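Local coordinates for protein beta-N-acetylhexosaminidase (Beutenbergia cavernae, PDB 5BU9) that probably hydrolyses terminal non-reducing N-acetyl-D-hexosamine residues from N-acetyl-beta-D-hexosaminides, as a member of glycoside hydrolase family 3, at residues Leu130-Asp135 against Ser165-Phe170; Thr181-Phe186 against Ala223-Val228; Gln26-Ala31 against Glu58-Ala63; Gly38-Ala43 against Val72-Ala77; Ala144-Ile149 against Gly190-Asn195. All blocks are in the same frame, centred on the assembly; numbering follows the deposited sequence.

Contact 1 (Leu130-Asp135 against Ser165-Phe170)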
# COMPACT_ATOMS: atom_id res chain seq x y z
N LEU A 130 -5.27 2.75 0.57
CA LEU A 130 -4.67 1.42 0.51
C LEU A 130 -5.80 0.37 0.53
O LEU A 130 -6.07 -0.31 1.54
CB LEU A 130 -3.66 1.20 1.66
CG LEU A 130 -2.58 2.28 1.84
CD1 LEU A 130 -1.51 1.79 2.81
CD2 LEU A 130 -1.94 2.68 0.51
N ALA A 131 -6.44 0.26 -0.63
CA ALA A 131 -7.62 -0.58 -0.85
C ALA A 131 -7.92 -0.38 -2.33
O ALA A 131 -7.48 0.61 -2.87
CB ALA A 131 -8.81 -0.14 0.06
N PRO A 132 -8.67 -1.28 -2.99
CA PRO A 132 -9.38 -2.44 -2.46
C PRO A 132 -8.51 -3.68 -2.32
O PRO A 132 -7.54 -3.85 -3.05
CB PRO A 132 -10.47 -2.67 -3.51
CG PRO A 132 -9.76 -2.28 -4.83
CD PRO A 132 -8.86 -1.14 -4.46
N VAL A 133 -8.88 -4.54 -1.39
CA VAL A 133 -8.37 -5.91 -1.30
C VAL A 133 -8.83 -6.75 -2.49
O VAL A 133 -10.01 -6.97 -2.69
CB VAL A 133 -8.83 -6.56 0.02
CG1 VAL A 133 -8.57 -8.03 0.00
CG2 VAL A 133 -8.15 -5.91 1.20
N MSE A 134 -7.89 -7.24 -3.27
CA MSE A 134 -8.25 -8.13 -4.37
C MSE A 134 -7.76 -9.55 -4.14
O MSE A 134 -7.69 -10.35 -5.07
CB MSE A 134 -7.72 -7.58 -5.69
CG MSE A 134 -8.27 -6.20 -5.98
SE MSE A 134 -8.10 -5.68 -7.84
CE MSE A 134 -9.64 -6.68 -8.54
N ASP A 135 -7.43 -9.84 -2.88
CA ASP A 135 -7.09 -11.17 -2.45
C ASP A 135 -8.31 -12.02 -2.69
O ASP A 135 -9.42 -11.54 -2.52
CB ASP A 135 -6.70 -11.21 -0.96
CG ASP A 135 -5.42 -10.46 -0.66
OD1 ASP A 135 -4.41 -10.64 -1.38
OD2 ASP A 135 -5.45 -9.69 0.33
N SER A 165 -14.98 -7.57 -10.25
CA SER A 165 -16.06 -6.65 -10.56
C SER A 165 -16.36 -5.70 -9.37
O SER A 165 -16.71 -4.54 -9.56
CB SER A 165 -17.32 -7.40 -10.99
OG SER A 165 -17.83 -8.24 -9.98
N HIS A 166 -16.18 -6.18 -8.15
CA HIS A 166 -16.49 -5.31 -7.04
C HIS A 166 -15.31 -4.41 -6.70
O HIS A 166 -15.50 -3.19 -6.54
CB HIS A 166 -16.97 -6.13 -5.85
CG HIS A 166 -18.29 -6.78 -6.12
ND1 HIS A 166 -18.39 -7.97 -6.80
CD2 HIS A 166 -19.56 -6.36 -5.89
CE1 HIS A 166 -19.67 -8.28 -6.94
NE2 HIS A 166 -20.40 -7.32 -6.40
N ALA A 167 -14.09 -4.95 -6.65
CA ALA A 167 -12.95 -4.11 -6.31
C ALA A 167 -12.75 -3.06 -7.38
O ALA A 167 -12.40 -1.91 -7.08
CB ALA A 167 -11.67 -4.94 -6.11
N ASN A 168 -13.00 -3.41 -8.64
CA ASN A 168 -12.82 -2.44 -9.72
C ASN A 168 -13.89 -1.35 -9.66
O ASN A 168 -13.64 -0.21 -10.05
CB ASN A 168 -12.83 -3.12 -11.10
CG ASN A 168 -11.57 -3.88 -11.38
OD1 ASN A 168 -10.57 -3.72 -10.68
ND2 ASN A 168 -11.60 -4.73 -12.41
N ALA A 169 -15.07 -1.72 -9.17
CA ALA A 169 -16.16 -0.79 -9.00
C ALA A 169 -15.74 0.18 -7.90
O ALA A 169 -15.85 1.40 -8.05
CB ALA A 169 -17.41 -1.50 -8.63
N PHE A 170 -15.20 -0.37 -6.81
CA PHE A 170 -14.75 0.42 -5.65
C PHE A 170 -13.68 1.41 -6.11
O PHE A 170 -13.76 2.59 -5.82
CB PHE A 170 -14.27 -0.54 -4.54
CG PHE A 170 -13.66 0.13 -3.31
CD1 PHE A 170 -12.33 0.53 -3.29
CD2 PHE A 170 -14.39 0.22 -2.13
CE1 PHE A 170 -11.76 1.08 -2.16
CE2 PHE A 170 -13.82 0.76 -0.99
CZ PHE A 170 -12.49 1.20 -1.00
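The methyl of Ala-167 is the bump here, and the loop supplies the hollow. Pro-132 CG comes to 3.5 Å from Ala-167 CB, while the terminal CE of Met-134, a selenomethionine, meets the same CB at 3.6 Å; the small side chain sits between proline ring and selenomethionine chain. A bend in that chain (chi3 80°) brings CE onto the helix, where it passes Asn-168 OD1 at 3.8 Å with the two side chains roughly perpendicular. The second bump is Phe-170. Its ring reaches out from the helix because CG stands opposite the backbone N (chi1 175°), and it lies obliquely against the loop, with CD1 3.7 Å from Pro-132 CB and CE1 3.9 Å from Ala-131 CB. Proline and phenyl ring pass one another, pointing opposite ways. With a serine instead of Phe-170, the ring contacts of Ala-131 CB and Pro-132 CB would probably be lost, opening a gap beside them. No hydrogen bond crosses the contact. This is the loop after strand 128-129 of the TIM barrel packing on outer helix 160-176, whose Phe-170 also touches Trp-117 of helix 107-123, while Ala-131 and Pro-132 are tied by their backbones to strand 180-186.

Contact 2 (Thr181-Phe186 against Ala223-Val228)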
# COMPACT_ATOMS: atom_id res chain seq x y z
N THR A 181 -6.31 4.35 -5.78
CA THR A 181 -6.37 3.15 -4.97
C THR A 181 -5.09 2.32 -5.10
O THR A 181 -4.29 2.53 -6.02
CB THR A 181 -7.58 2.30 -5.37
OG1 THR A 181 -7.66 2.24 -6.80
CG2 THR A 181 -8.87 2.93 -4.80
N VAL A 182 -4.87 1.43 -4.14
CA VAL A 182 -3.77 0.48 -4.18
C VAL A 182 -4.34 -0.93 -4.08
O VAL A 182 -4.86 -1.29 -3.04
CB VAL A 182 -2.81 0.73 -3.05
CG1 VAL A 182 -1.64 -0.26 -3.11
CG2 VAL A 182 -2.32 2.21 -3.09
N ILE A 183 -4.30 -1.73 -5.14
CA ILE A 183 -4.88 -3.07 -5.01
C ILE A 183 -3.89 -3.93 -4.19
O ILE A 183 -2.68 -3.79 -4.33
CB ILE A 183 -5.23 -3.69 -6.39
CG1 ILE A 183 -4.02 -3.76 -7.30
CG2 ILE A 183 -6.30 -2.85 -7.08
CD1 ILE A 183 -4.30 -4.57 -8.53
N LYS A 184 -4.41 -4.76 -3.29
CA LYS A 184 -3.54 -5.48 -2.34
C LYS A 184 -4.15 -6.88 -2.04
O LYS A 184 -5.36 -7.05 -2.22
CB LYS A 184 -3.38 -4.65 -1.08
CG LYS A 184 -4.66 -4.42 -0.27
CD LYS A 184 -4.34 -3.43 0.85
CE LYS A 184 -5.42 -3.40 1.90
NZ LYS A 184 -5.18 -2.33 2.96
N HIS A 185 -3.37 -7.88 -1.63
CA HIS A 185 -1.91 -7.84 -1.48
C HIS A 185 -1.28 -8.88 -2.41
O HIS A 185 -1.40 -10.08 -2.17
CB HIS A 185 -1.48 -8.17 -0.03
CG HIS A 185 -2.30 -7.51 1.03
ND1 HIS A 185 -3.63 -7.83 1.26
CD2 HIS A 185 -1.98 -6.57 1.95
CE1 HIS A 185 -4.08 -7.10 2.27
NE2 HIS A 185 -3.10 -6.34 2.71
N PHE A 186 -0.60 -8.43 -3.44
CA PHE A 186 -0.09 -9.30 -4.49
C PHE A 186 1.02 -10.21 -3.95
O PHE A 186 1.91 -9.74 -3.24
CB PHE A 186 0.42 -8.45 -5.66
CG PHE A 186 0.77 -9.23 -6.86
CD1 PHE A 186 -0.18 -9.46 -7.83
CD2 PHE A 186 2.04 -9.73 -7.02
CE1 PHE A 186 0.12 -10.18 -8.97
CE2 PHE A 186 2.36 -10.48 -8.18
CZ PHE A 186 1.39 -10.70 -9.14
N ALA A 223 -7.78 -2.94 -15.62
CA ALA A 223 -8.81 -1.93 -15.47
C ALA A 223 -8.22 -0.60 -15.02
O ALA A 223 -8.96 0.31 -14.73
CB ALA A 223 -9.89 -2.39 -14.50
N GLY A 224 -6.89 -0.50 -14.96
CA GLY A 224 -6.25 0.79 -14.80
C GLY A 224 -5.52 1.07 -13.48
O GLY A 224 -5.13 2.21 -13.24
N ALA A 225 -5.35 0.05 -12.64
CA ALA A 225 -4.68 0.20 -11.34
C ALA A 225 -3.32 0.92 -11.48
O ALA A 225 -2.54 0.59 -12.36
CB ALA A 225 -4.48 -1.15 -10.70
N ALA A 226 -3.07 1.90 -10.62
CA ALA A 226 -1.87 2.75 -10.70
C ALA A 226 -0.87 2.40 -9.60
O ALA A 226 0.28 2.83 -9.65
CB ALA A 226 -2.27 4.22 -10.59
N PHE A 227 -1.36 1.68 -8.59
CA PHE A 227 -0.58 1.24 -7.42
C PHE A 227 -0.96 -0.20 -7.10
O PHE A 227 -2.16 -0.56 -7.09
CB PHE A 227 -0.83 2.09 -6.16
CG PHE A 227 -0.43 3.54 -6.28
CD1 PHE A 227 -1.24 4.44 -6.97
CD2 PHE A 227 0.74 4.00 -5.67
CE1 PHE A 227 -0.87 5.79 -7.09
CE2 PHE A 227 1.12 5.35 -5.78
CZ PHE A 227 0.32 6.25 -6.49
N VAL A 228 0.04 -1.01 -6.81
CA VAL A 228 -0.15 -2.38 -6.33
C VAL A 228 0.66 -2.56 -5.06
O VAL A 228 1.85 -2.19 -5.02
CB VAL A 228 0.25 -3.42 -7.39
CG1 VAL A 228 0.20 -4.81 -6.77
CG2 VAL A 228 -0.64 -3.32 -8.65
O HOH W 1 -4.73 2.71 -8.81
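Ile-183 N donates to Phe-227 O at 3.1 Å, the one direct hydrogen bond between 181-186 and 223-228; it is somewhat bent, and the donor lies off the carbonyl plane. Weaker CA-H...O contacts flank it: Val-182 CA approaches the same Phe-227 O, and Val-228 CA lies 3.5 Å from Ile-183 O. A water extends the polar link, giving a proton to Thr-181 O at 2.8 Å and accepting one from Ala-226 N at 2.6 Å. This is parallel pairing, Ile-183 with Val-228, between adjacent strands of the TIM barrel. A Schellman motif with Gly-224 at positive phi ends the preceding helix and lets the chain turn into strand 227-230. Further along 181-186, Lys-184 and His-185, joined by a cis peptide, belong to the Lys-His-Phe-Pro-Gly sequence familiar from family 3 enzymes. The apolar contacts lie on two sides. Val-182 CG2 presses on Phe-227 CB at 3.4 Å. On the face shared with Val-228, Ile-183 CG1, set between its own N and carbonyl carbon (chi1 57°), meets Val-228 CG2 at 3.7 Å, and its CD1 extends toward Ala-225 CB. Val-228 CG1 packs on Phe-186 CB at 3.8 Å, and the Phe-186 ring stacks edge-to-face with Phe-217.

Contact 3 (Gln26-Ala31 against Glu58-Ala63)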
# COMPACT_ATOMS: atom_id res chain seq x y z
N GLN A 26 5.53 14.34 15.52
CA GLN A 26 6.82 14.97 15.28
C GLN A 26 7.78 14.05 14.51
O GLN A 26 8.49 14.52 13.62
CB GLN A 26 7.45 15.44 16.60
CG GLN A 26 8.70 16.34 16.43
CD GLN A 26 8.42 17.58 15.60
OE1 GLN A 26 7.42 18.26 15.81
NE2 GLN A 26 9.28 17.86 14.62
N VAL A 27 7.76 12.74 14.78
CA VAL A 27 8.61 11.77 14.07
C VAL A 27 8.35 11.79 12.55
O VAL A 27 9.28 11.69 11.74
CB VAL A 27 8.45 10.30 14.64
CG1 VAL A 27 7.00 9.80 14.53
CG2 VAL A 27 9.42 9.31 13.94
N THR A 28 7.08 11.90 12.18
CA THR A 28 6.67 11.95 10.77
C THR A 28 7.07 13.27 10.11
O THR A 28 7.58 13.30 9.01
CB THR A 28 5.18 11.77 10.66
OG1 THR A 28 4.83 10.63 11.43
CG2 THR A 28 4.75 11.56 9.21
N LEU A 29 6.83 14.37 10.81
CA LEU A 29 7.24 15.68 10.37
C LEU A 29 8.76 15.74 10.19
O LEU A 29 9.25 16.28 9.22
CB LEU A 29 6.76 16.75 11.37
CG LEU A 29 5.25 16.99 11.46
CD1 LEU A 29 4.95 18.04 12.53
CD2 LEU A 29 4.68 17.45 10.13
N ASP A 30 9.52 15.20 11.14
CA ASP A 30 10.95 15.10 10.97
C ASP A 30 11.33 14.23 9.78
O ASP A 30 12.30 14.52 9.09
CB ASP A 30 11.63 14.52 12.22
CG ASP A 30 11.52 15.45 13.46
OD1 ASP A 30 11.28 16.68 13.31
OD2 ASP A 30 11.68 14.92 14.59
N ALA A 31 10.61 13.13 9.56
CA ALA A 31 10.92 12.22 8.45
C ALA A 31 10.82 12.99 7.14
O ALA A 31 11.69 12.85 6.30
CB ALA A 31 10.01 11.03 8.44
N GLU A 58 -3.11 18.89 6.87
CA GLU A 58 -2.60 20.23 6.57
C GLU A 58 -1.21 20.44 7.20
O GLU A 58 -0.33 21.01 6.58
CB GLU A 58 -3.61 21.31 7.01
CG GLU A 58 -3.03 22.54 7.77
CD GLU A 58 -2.09 23.42 6.92
OE1 GLU A 58 -2.05 23.26 5.68
OE2 GLU A 58 -1.38 24.27 7.52
N GLN A 59 -1.01 19.97 8.43
CA GLN A 59 0.28 20.09 9.10
C GLN A 59 1.38 19.31 8.39
O GLN A 59 2.55 19.72 8.36
CB GLN A 59 0.19 19.60 10.53
CG GLN A 59 -0.83 20.28 11.39
CD GLN A 59 -0.75 19.80 12.83
OE1 GLN A 59 0.29 19.91 13.49
NE2 GLN A 59 -1.86 19.24 13.33
N LEU A 60 1.00 18.16 7.84
CA LEU A 60 1.94 17.30 7.15
C LEU A 60 2.30 17.95 5.82
O LEU A 60 3.46 18.01 5.45
CB LEU A 60 1.37 15.88 6.96
CG LEU A 60 0.97 15.10 8.24
CD1 LEU A 60 0.22 13.81 7.91
CD2 LEU A 60 2.20 14.76 9.03
N THR A 61 1.30 18.45 5.09
CA THR A 61 1.58 18.96 3.76
C THR A 61 2.33 20.28 3.90
O THR A 61 3.04 20.69 3.01
CB THR A 61 0.30 19.15 2.90
OG1 THR A 61 -0.65 19.95 3.59
CG2 THR A 61 -0.34 17.81 2.58
N ALA A 62 2.20 20.91 5.06
CA ALA A 62 2.90 22.17 5.31
C ALA A 62 4.41 21.93 5.43
O ALA A 62 5.20 22.87 5.40
CB ALA A 62 2.37 22.85 6.55
N ALA A 63 4.82 20.68 5.58
CA ALA A 63 6.23 20.39 5.69
C ALA A 63 6.85 20.20 4.32
O ALA A 63 8.06 20.09 4.22
CB ALA A 63 6.46 19.14 6.55
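Leu-29 and Leu-60 meet methyl to methyl, CD2 to CD2 at 3.8 Å, with their side chains crossing at about a right angle. Neither leucine starts out pointing straight at its partner; it is the branch ends that close the distance. In Leu-29, CG lies opposite the carbonyl carbon (chi1 -68°) and the extended chain then sends CD2 over to the other helix. There the same methyl rests against the backbone of 58-63, 3.6 Å from Gln-59 O, and comes within 4.3 Å of Ala-63 CB, so one carbon of Leu-29 touches three residues of the partner, Gln-59, Leu-60 and Ala-63. Thr-28 adds its methyl, CG2 standing 4.1 Å from Leu-60 CD2 at a slant. No hydrogen bond joins the two segments. These are helices 26-35 and 50-61, neighbours in the outer layer of the TIM barrel, one leading into strand 39-43 and the other following it; Leu-60 and Thr-28 both also reach down to Val-40 of that strand. The two branches of Thr-28 part company: CG2 serves the helix-helix contact, while OG1 is hydrogen-bonded to Gly-18 O of strand 15-20.

Contact 4 (Gly38-Ala43 against Val72-Ala77)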
# COMPACT_ATOMS: atom_id res chain seq x y z
N GLY A 38 8.67 11.48 1.31
CA GLY A 38 7.79 12.17 0.37
C GLY A 38 6.34 11.74 0.40
O GLY A 38 5.51 12.29 -0.34
N ASN A 39 6.01 10.79 1.29
CA ASN A 39 4.66 10.28 1.37
C ASN A 39 4.34 9.95 2.82
O ASN A 39 5.23 9.59 3.57
CB ASN A 39 4.49 9.03 0.51
CG ASN A 39 5.07 9.20 -0.88
OD1 ASN A 39 4.50 9.89 -1.72
ND2 ASN A 39 6.21 8.55 -1.13
N VAL A 40 3.06 10.07 3.19
CA VAL A 40 2.63 9.75 4.54
C VAL A 40 1.41 8.84 4.55
O VAL A 40 0.69 8.69 3.56
CB VAL A 40 2.36 11.03 5.34
CG1 VAL A 40 3.63 11.83 5.50
CG2 VAL A 40 1.32 11.86 4.66
N PHE A 41 1.20 8.24 5.71
CA PHE A 41 0.14 7.29 5.90
C PHE A 41 -0.50 7.58 7.26
O PHE A 41 0.20 7.65 8.25
CB PHE A 41 0.68 5.86 5.84
CG PHE A 41 -0.31 4.84 6.27
CD1 PHE A 41 -1.25 4.35 5.38
CD2 PHE A 41 -0.34 4.38 7.59
CE1 PHE A 41 -2.20 3.39 5.80
CE2 PHE A 41 -1.26 3.43 8.01
CZ PHE A 41 -2.20 2.94 7.10
N LEU A 42 -1.81 7.73 7.31
CA LEU A 42 -2.50 7.93 8.60
C LEU A 42 -2.93 6.60 9.21
O LEU A 42 -3.74 5.88 8.60
CB LEU A 42 -3.71 8.86 8.41
CG LEU A 42 -3.39 10.35 8.48
CD1 LEU A 42 -2.57 10.82 7.33
CD2 LEU A 42 -4.68 11.16 8.57
N ALA A 43 -2.40 6.29 10.40
CA ALA A 43 -2.52 4.95 10.99
C ALA A 43 -3.49 4.92 12.15
O ALA A 43 -3.83 5.96 12.70
CB ALA A 43 -1.18 4.45 11.47
N VAL A 72 7.73 18.61 -4.27
CA VAL A 72 6.84 17.52 -4.65
C VAL A 72 5.81 17.25 -3.55
O VAL A 72 6.15 17.10 -2.38
CB VAL A 72 7.63 16.27 -4.96
CG1 VAL A 72 6.69 15.09 -5.18
CG2 VAL A 72 8.47 16.52 -6.21
N PRO A 73 4.52 17.21 -3.94
CA PRO A 73 3.48 17.03 -2.92
C PRO A 73 3.46 15.60 -2.36
O PRO A 73 3.98 14.69 -2.97
CB PRO A 73 2.18 17.37 -3.66
CG PRO A 73 2.52 17.32 -5.14
CD PRO A 73 3.98 17.65 -5.24
N LEU A 74 2.90 15.45 -1.16
CA LEU A 74 2.76 14.15 -0.52
C LEU A 74 1.66 13.32 -1.18
O LEU A 74 0.62 13.84 -1.55
CB LEU A 74 2.41 14.33 0.97
CG LEU A 74 3.34 15.20 1.83
CD1 LEU A 74 2.82 15.33 3.28
CD2 LEU A 74 4.76 14.60 1.78
N LEU A 75 1.93 12.03 -1.33
CA LEU A 75 0.87 11.05 -1.34
C LEU A 75 0.42 10.93 0.14
O LEU A 75 1.24 10.75 1.06
CB LEU A 75 1.34 9.70 -1.91
CG LEU A 75 1.46 9.69 -3.44
CD1 LEU A 75 2.23 8.48 -3.92
CD2 LEU A 75 0.08 9.73 -4.11
N VAL A 76 -0.88 11.11 0.37
CA VAL A 76 -1.44 11.02 1.71
C VAL A 76 -2.41 9.85 1.70
O VAL A 76 -3.48 9.91 1.09
CB VAL A 76 -2.16 12.32 2.13
CG1 VAL A 76 -2.55 12.22 3.57
CG2 VAL A 76 -1.29 13.53 1.88
N ALA A 77 -2.01 8.77 2.35
CA ALA A 77 -2.73 7.52 2.29
C ALA A 77 -3.34 7.19 3.61
O ALA A 77 -2.84 7.65 4.64
CB ALA A 77 -1.78 6.38 1.87
O HOH W 2 6.75 14.47 -1.75
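Two neighbouring parallel strands of the barrel wall meet here, and Val-40 carries the pairing. Its N donates to Leu-75 O at 2.9 Å in a nearly straight bond (170°), almost in line with the carbonyl, and its O accepts from Ala-77 N at 3.0 Å. Val-40 thus binds the residues before and after Val-76, its partner across the ladder. Leu-42 N carries the pattern on to Ala-77 O at 2.9 Å, approaching in the carbonyl plane. The axes of 39-43 and 75-77 diverge by 14°. Helix 50-61 lies between these strands in sequence, making a beta-alpha-beta crossover of the TIM barrel, and with helix 26-35 it covers the outer face, where Val-40 CG2 packs on Val-76 CG1 at 4.0 Å and on Leu-74 CD1. Leu-42 CD1 comes to that same Val-76 methyl. The other face, that of Asn-39, Phe-41, Leu-75 and Ala-77, turns to the barrel interior and Met-16. Phe-41 CD1 sits 4.1 Å from Ala-77 CB, with Ala-77 O lying obliquely to its ring. Asn-39, its CG opposite the carbonyl carbon (chi1 -47°), runs alongside Leu-75 and brings OD1 to 3.2 Å from Leu-75 CB; OD1 takes a weak hydrogen bond from Leu-75 N, but its stronger partner is Lys-337 NZ. That ammonium also bonds Gly-38 O and Pro-73 O. A water approaches Gly-38 O and Val-72 O, at 2.9 and 2.8 Å.

Contact 5 (Ala144-Ile149 against Gly190-Asn195)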
# COMPACT_ATOMS: atom_id res chain seq x y z
N ALA A 144 -12.73 -18.36 7.65
CA ALA A 144 -12.33 -18.12 9.04
C ALA A 144 -10.92 -18.63 9.30
O ALA A 144 -10.28 -18.20 10.25
CB ALA A 144 -13.32 -18.79 10.03
N ALA A 145 -10.44 -19.54 8.45
CA ALA A 145 -9.14 -20.15 8.65
C ALA A 145 -7.99 -19.30 8.09
O ALA A 145 -6.83 -19.64 8.30
CB ALA A 145 -9.13 -21.54 8.02
N ASN A 146 -8.33 -18.22 7.39
CA ASN A 146 -7.38 -17.27 6.78
C ASN A 146 -7.26 -15.98 7.62
O ASN A 146 -8.11 -15.07 7.51
CB ASN A 146 -7.83 -16.93 5.35
CG ASN A 146 -7.03 -15.80 4.73
OD1 ASN A 146 -7.55 -14.69 4.51
ND2 ASN A 146 -5.77 -16.06 4.43
N PRO A 147 -6.24 -15.90 8.48
CA PRO A 147 -6.21 -14.83 9.49
C PRO A 147 -6.18 -13.37 8.95
O PRO A 147 -6.88 -12.54 9.51
CB PRO A 147 -4.92 -15.15 10.31
CG PRO A 147 -4.77 -16.67 10.12
CD PRO A 147 -5.13 -16.86 8.66
N PRO A 148 -5.41 -13.07 7.89
CA PRO A 148 -5.45 -11.64 7.51
C PRO A 148 -6.71 -11.17 6.77
O PRO A 148 -7.17 -10.03 6.97
CB PRO A 148 -4.22 -11.48 6.58
CG PRO A 148 -3.95 -12.83 6.05
CD PRO A 148 -4.36 -13.80 7.16
N ILE A 149 -7.26 -11.98 5.89
CA ILE A 149 -8.34 -11.48 5.05
C ILE A 149 -9.67 -12.11 5.47
O ILE A 149 -10.58 -11.41 5.91
CB ILE A 149 -8.06 -11.74 3.56
CG1 ILE A 149 -6.68 -11.18 3.13
CG2 ILE A 149 -9.22 -11.16 2.69
CD1 ILE A 149 -6.41 -9.72 3.56
N GLY A 190 -5.16 -14.27 0.63
CA GLY A 190 -6.37 -14.92 1.07
C GLY A 190 -6.25 -16.40 1.34
O GLY A 190 -7.24 -17.05 1.64
N ARG A 191 -5.04 -16.96 1.24
CA ARG A 191 -4.90 -18.40 1.42
C ARG A 191 -3.82 -18.80 2.46
O ARG A 191 -3.63 -19.98 2.72
CB ARG A 191 -4.62 -19.07 0.08
CG ARG A 191 -5.64 -18.65 -1.01
CD ARG A 191 -5.56 -19.59 -2.23
NE ARG A 191 -6.00 -20.93 -1.84
CZ ARG A 191 -6.14 -21.96 -2.66
NH1 ARG A 191 -5.87 -21.84 -3.96
NH2 ARG A 191 -6.57 -23.11 -2.16
N VAL A 192 -3.15 -17.83 3.08
CA VAL A 192 -2.24 -18.17 4.18
C VAL A 192 -3.07 -18.59 5.39
O VAL A 192 -4.21 -18.17 5.55
CB VAL A 192 -1.32 -17.00 4.56
CG1 VAL A 192 -0.27 -16.74 3.47
CG2 VAL A 192 -2.15 -15.75 4.87
N THR A 193 -2.48 -19.43 6.25
CA THR A 193 -3.14 -19.87 7.46
C THR A 193 -2.54 -19.20 8.72
O THR A 193 -2.94 -19.53 9.84
CB THR A 193 -3.03 -21.36 7.60
OG1 THR A 193 -1.65 -21.72 7.39
CG2 THR A 193 -3.92 -22.08 6.56
N GLU A 194 -1.58 -18.30 8.53
CA GLU A 194 -1.04 -17.49 9.63
C GLU A 194 -0.99 -16.04 9.25
O GLU A 194 -1.12 -15.71 8.08
CB GLU A 194 0.36 -17.95 10.02
CG GLU A 194 0.34 -19.24 10.87
CD GLU A 194 0.57 -20.43 10.00
OE1 GLU A 194 -0.04 -21.50 10.28
OE2 GLU A 194 1.34 -20.28 9.01
N ASN A 195 -0.79 -15.17 10.24
CA ASN A 195 -0.78 -13.73 10.01
C ASN A 195 0.65 -13.15 9.98
O ASN A 195 1.37 -13.22 10.99
CB ASN A 195 -1.60 -13.02 11.11
CG ASN A 195 -2.09 -11.65 10.67
OD1 ASN A 195 -1.44 -10.95 9.88
ND2 ASN A 195 -3.24 -11.27 11.18
O HOH W 3 -5.58 -21.09 10.06
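Asn-146 and Thr-193 bring the two irregular loops closest, CA to CA at 5.0 Å, and Ile-149 and Gly-190 approach again at the far end. Neither segment is helix or strand, and Pro-147 and Pro-148 have no N-H to donate. The backbone of Gly-190 passes beside the Asn-146 amide. The side chain of Asn-146 does the bridging. With CG opposite its own N (chi1 171°), the amide swings across to the other loop, and ND2 donates to Val-192 O at 2.9 Å (153°), meeting a lone pair in the carbonyl plane; ND2 is also bonded to Leu-189 O. The other end, OD1, turns back to its own loop, accepting a hydrogen bond from Gly-150 N and a weak one from Ile-149 N at 3.1 Å. The prolines fill in beside it: Pro-147 CG lies 3.4 Å from Thr-193 O, and Pro-148 CG meets Val-192 CG2 at 3.6 Å. A water donates to Ala-145 O at 2.6 Å and to Thr-193 O at 3.1 Å. Were Asn-146 an alanine, Val-192 O would probably be left without its amide donor and the two loops would lose their direct hydrogen bond. Chemically, then, one buried amide, gripped at both ends, joins the loops after strands 128-129 and 180-186, alongside proline packing and a water-mediated link.

All five contacts belong to the TIM-barrel domain of family 3. Contacts 3 and 4 come first along the chain and interlock, their segments alternating and their centres about 10 Å apart: helices 26-35 and 50-61 pack over strands 39-43 and 75-82. Contact 1 closes before contact 2 opens, yet their centres lie only about 8 Å apart, joined through strand 180-186, and contact 5 crosses both in sequence. Leu-130 against Phe-41 and Phe-227 against Leu-75 join contact 4 to contacts 1 and 2 through the barrel interior. Contact 5, about 35 Å from contact 3 between centres, reaches Asp-135 and His-185 through Ile-149, near a glycerol probably from the crystallisation liquor.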